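Local coordinates for prevent host death protein (Enterobacteria phage P1, PDB 3HS2) that neutralises the toxin Doc, a kinase of host EF-Tu, and acts as a homodimeric, DNA-binding transcription repressor, at residues I4-A9 and I28-R33. Numbering follows the deposited sequence.
Sequences INFRTA and ITRRGR
Thr29 gives two donors to one acceptor, the carbonyl oxygen of Ile4. Its backbone N lies 2.8 Å from Ile4 O, and this bond is nearly straight, with 165° at the hydrogen and the donor in the carbonyl plane. The hydroxyl adds a longer bond, Thr29 OG1 to Ile4 O at 3.3 Å, from above that plane. Chi1 of 60° tucks OG1 over the Thr29 backbone, and from there the hydroxyl reaches the Ile4 oxygen. A CA-H...O contact from Ile28 CA also meets Ile4 O. Backbone hydrogen bonds also join Ile4 to Glu27, which continues the ladder, and Ile28 to Ala36 of the antiparallel strand 36-40.

Ile4 pairs with Ile28 and Asn5 with Thr29 in parallel register, which makes strands 2-5 and 26-29 neighbours in the three-stranded sheet of the Phd/YefM antitoxin fold. The first strand runs straight into helix 6-11, and Asn5 is the N-cap of that helix. Asn5 OD1 accepts from Thr8 N at 2.8 Å, nearly in line with the side-chain C=O. It also takes the Thr8 hydroxyl, OG1 to OD1 at 2.7 Å, from above the amide plane.

The apolar part of the contact lies on the face bearing Ile4 and Ile28. Ile28 CD1 sits 4.1 Å from Ala9 CB on the helix. Farther along, Phe6 and Arg30 run side by side in the same direction. Arg30 CG meets Phe6 CB at 3.8 Å, and its CD comes obliquely to the ring at CD1. The guanidinium is turned 38° from the ring plane, and Arg33 CG covers one of its faces. Arg30 NH1 forms a hydrogen bond with Asn18 OD1 of the second subunit, and Arg33 forms a salt bridge with Glu21 of that subunit. Leu17 of the same neighbour packs on Phe6, Ile28 and Arg30.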
ATOM      1  N   ILE A   4      10.467  -3.208  -3.975  1.00 37.63           N
ATOM      2  CA  ILE A   4      11.514  -3.344  -4.972  1.00 32.79           C
ATOM      3  C   ILE A   4      11.858  -1.990  -5.577  1.00 27.68           C
ATOM      4  O   ILE A   4      11.037  -1.072  -5.579  1.00 32.74           O
ATOM      5  CB  ILE A   4      11.085  -4.287  -6.099  1.00 35.76           C
ATOM      6  CG1 ILE A   4       9.788  -3.777  -6.732  1.00 38.27           C
ATOM      7  CG2 ILE A   4      10.903  -5.705  -5.569  1.00 34.28           C
ATOM      8  CD1 ILE A   4       9.390  -4.503  -7.990  1.00 33.82           C
ATOM      9  N   ASN A   5      13.078  -1.871  -6.090  1.00 29.04           N
ATOM     10  CA  ASN A   5      13.500  -0.635  -6.735  1.00 31.94           C
ATOM     11  C   ASN A   5      13.091  -0.581  -8.203  1.00 26.82           C
ATOM     12  O   ASN A   5      12.656  -1.579  -8.773  1.00 34.40           O
ATOM     13  CB  ASN A   5      15.009  -0.412  -6.579  1.00 29.20           C
ATOM     14  CG  ASN A   5      15.831  -1.502  -7.230  1.00 33.32           C
ATOM     15  OD1 ASN A   5      15.537  -1.941  -8.337  1.00 35.95           O
ATOM     16  ND2 ASN A   5      16.876  -1.940  -6.545  1.00 42.76           N
ATOM     17  N   PHE A   6      13.238   0.592  -8.805  1.00 22.16           N
ATOM     18  CA  PHE A   6      12.800   0.821 -10.170  1.00 28.56           C
ATOM     19  C   PHE A   6      13.438  -0.139 -11.170  1.00 37.85           C
ATOM     20  O   PHE A   6      12.737  -0.786 -11.946  1.00 31.65           O
ATOM     21  CB  PHE A   6      13.082   2.259 -10.585  1.00 29.11           C
ATOM     22  CG  PHE A   6      12.710   2.554 -12.002  1.00 35.30           C
ATOM     23  CD1 PHE A   6      11.392   2.778 -12.347  1.00 33.07           C
ATOM     24  CD2 PHE A   6      13.674   2.602 -12.992  1.00 28.91           C
ATOM     25  CE1 PHE A   6      11.040   3.049 -13.648  1.00 30.14           C
ATOM     26  CE2 PHE A   6      13.327   2.874 -14.297  1.00 38.70           C
ATOM     27  CZ  PHE A   6      12.009   3.099 -14.625  1.00 26.73           C
ATOM     28  N   ARG A   7      14.766  -0.225 -11.150  1.00 34.03           N
ATOM     29  CA  ARG A   7      15.483  -1.079 -12.091  1.00 36.37           C
ATOM     30  C   ARG A   7      14.940  -2.501 -12.042  1.00 30.78           C
ATOM     31  O   ARG A   7      14.820  -3.168 -13.065  1.00 39.10           O
ATOM     32  CB  ARG A   7      16.982  -1.121 -11.773  1.00 38.07           C
ATOM     33  CG  ARG A   7      17.525   0.041 -10.958  1.00 54.80           C
ATOM     34  CD  ARG A   7      18.900  -0.314 -10.404  1.00 51.24           C
ATOM     35  NE  ARG A   7      19.192   0.386  -9.157  1.00 40.68           N
ATOM     36  N   THR A   8      14.630  -2.965 -10.837  1.00 27.76           N
ATOM     37  CA  THR A   8      14.170  -4.332 -10.636  1.00 38.03           C
ATOM     38  C   THR A   8      12.751  -4.504 -11.166  1.00 38.69           C
ATOM     39  O   THR A   8      12.419  -5.530 -11.759  1.00 43.94           O
ATOM     40  CB  THR A   8      14.230  -4.717  -9.147  1.00 33.01           C
ATOM     41  OG1 THR A   8      15.582  -4.618  -8.686  1.00 34.28           O
ATOM     42  CG2 THR A   8      13.729  -6.132  -8.934  1.00 29.82           C
ATOM     43  N   ALA A   9      11.923  -3.487 -10.961  1.00 41.26           N
ATOM     44  CA  ALA A   9      10.547  -3.508 -11.437  1.00 38.24           C
ATOM     45  C   ALA A   9      10.509  -3.618 -12.955  1.00 41.23           C
ATOM     46  O   ALA A   9       9.749  -4.407 -13.512  1.00 36.38           O
ATOM     47  CB  ALA A   9       9.816  -2.252 -10.979  1.00 35.71           C
ATOM     48  N   ILE A  28       7.014  -0.092  -5.322  1.00 29.52           N
ATOM     49  CA  ILE A  28       8.104   0.283  -6.198  1.00 28.87           C
ATOM     50  C   ILE A  28       8.723   1.562  -5.657  1.00 36.95           C
ATOM     51  O   ILE A  28       8.037   2.564  -5.482  1.00 34.74           O
ATOM     52  CB  ILE A  28       7.611   0.513  -7.633  1.00 37.55           C
ATOM     53  CG1 ILE A  28       6.937  -0.750  -8.169  1.00 40.27           C
ATOM     54  CG2 ILE A  28       8.763   0.935  -8.527  1.00 35.52           C
ATOM     55  CD1 ILE A  28       6.359  -0.588  -9.551  1.00 52.09           C
ATOM     56  N   THR A  29      10.019   1.519  -5.374  1.00 39.32           N
ATOM     57  CA  THR A  29      10.717   2.687  -4.865  1.00 40.08           C
ATOM     58  C   THR A  29      11.565   3.307  -5.963  1.00 42.27           C
ATOM     59  O   THR A  29      11.986   2.624  -6.894  1.00 41.12           O
ATOM     60  CB  THR A  29      11.615   2.330  -3.664  1.00 50.59           C
ATOM     61  OG1 THR A  29      12.598   1.366  -4.065  1.00 42.85           O
ATOM     62  CG2 THR A  29      10.783   1.751  -2.532  1.00 48.47           C
ATOM     63  N   ARG A  30      11.799   4.609  -5.850  1.00 40.58           N
ATOM     64  CA  ARG A  30      12.642   5.325  -6.795  1.00 36.66           C
ATOM     65  C   ARG A  30      13.522   6.321  -6.056  1.00 33.97           C
ATOM     66  O   ARG A  30      13.086   6.942  -5.088  1.00 33.11           O
ATOM     67  CB  ARG A  30      11.789   6.051  -7.835  1.00 38.36           C
ATOM     68  CG  ARG A  30      11.245   5.150  -8.922  1.00 45.18           C
ATOM     69  CD  ARG A  30      10.861   5.951 -10.153  1.00 45.77           C
ATOM     70  NE  ARG A  30       9.738   6.846  -9.900  1.00 42.36           N
ATOM     71  CZ  ARG A  30       9.343   7.800 -10.737  1.00 40.98           C
ATOM     72  NH1 ARG A  30       9.984   7.993 -11.883  1.00 38.42           N
ATOM     73  NH2 ARG A  30       8.309   8.566 -10.426  1.00 38.02           N
ATOM     74  N   ARG A  31      14.761   6.476  -6.510  1.00 37.48           N
ATOM     75  CA  ARG A  31      15.684   7.394  -5.852  1.00 43.30           C
ATOM     76  C   ARG A  31      15.245   8.846  -6.011  1.00 37.53           C
ATOM     77  O   ARG A  31      15.089   9.345  -7.127  1.00 32.25           O
ATOM     78  CB  ARG A  31      17.117   7.197  -6.359  1.00 52.07           C
ATOM     79  CG  ARG A  31      17.238   7.050  -7.867  1.00 54.27           C
ATOM     80  N   GLY A  32      15.040   9.517  -4.882  1.00 37.00           N
ATOM     81  CA  GLY A  32      14.622  10.908  -4.884  1.00 35.89           C
ATOM     82  C   GLY A  32      13.179  11.109  -5.304  1.00 37.56           C
ATOM     83  O   GLY A  32      12.782  12.218  -5.662  1.00 48.60           O
ATOM     84  N   ARG A  33      12.390  10.040  -5.260  1.00 45.67           N
ATOM     85  CA  ARG A  33      10.991  10.101  -5.677  1.00 42.44           C
ATOM     86  C   ARG A  33      10.075   9.412  -4.671  1.00 36.93           C
ATOM     87  O   ARG A  33      10.538   8.655  -3.822  1.00 41.60           O
ATOM     88  CB  ARG A  33      10.815   9.445  -7.049  1.00 39.93           C
ATOM     89  CG  ARG A  33      11.464  10.197  -8.195  1.00 39.15           C
ATOM     90  CD  ARG A  33      10.904  11.604  -8.307  1.00 45.75           C
ATOM     91  NE  ARG A  33      10.937  12.096  -9.679  1.00 51.03           N
ATOM     92  CZ  ARG A  33       9.885  12.108 -10.492  1.00 42.00           C
ATOM     93  NH1 ARG A  33       8.712  11.660 -10.069  1.00 51.43           N
ATOM     94  NH2 ARG A  33      10.006  12.573 -11.727  1.00 52.39           N
TER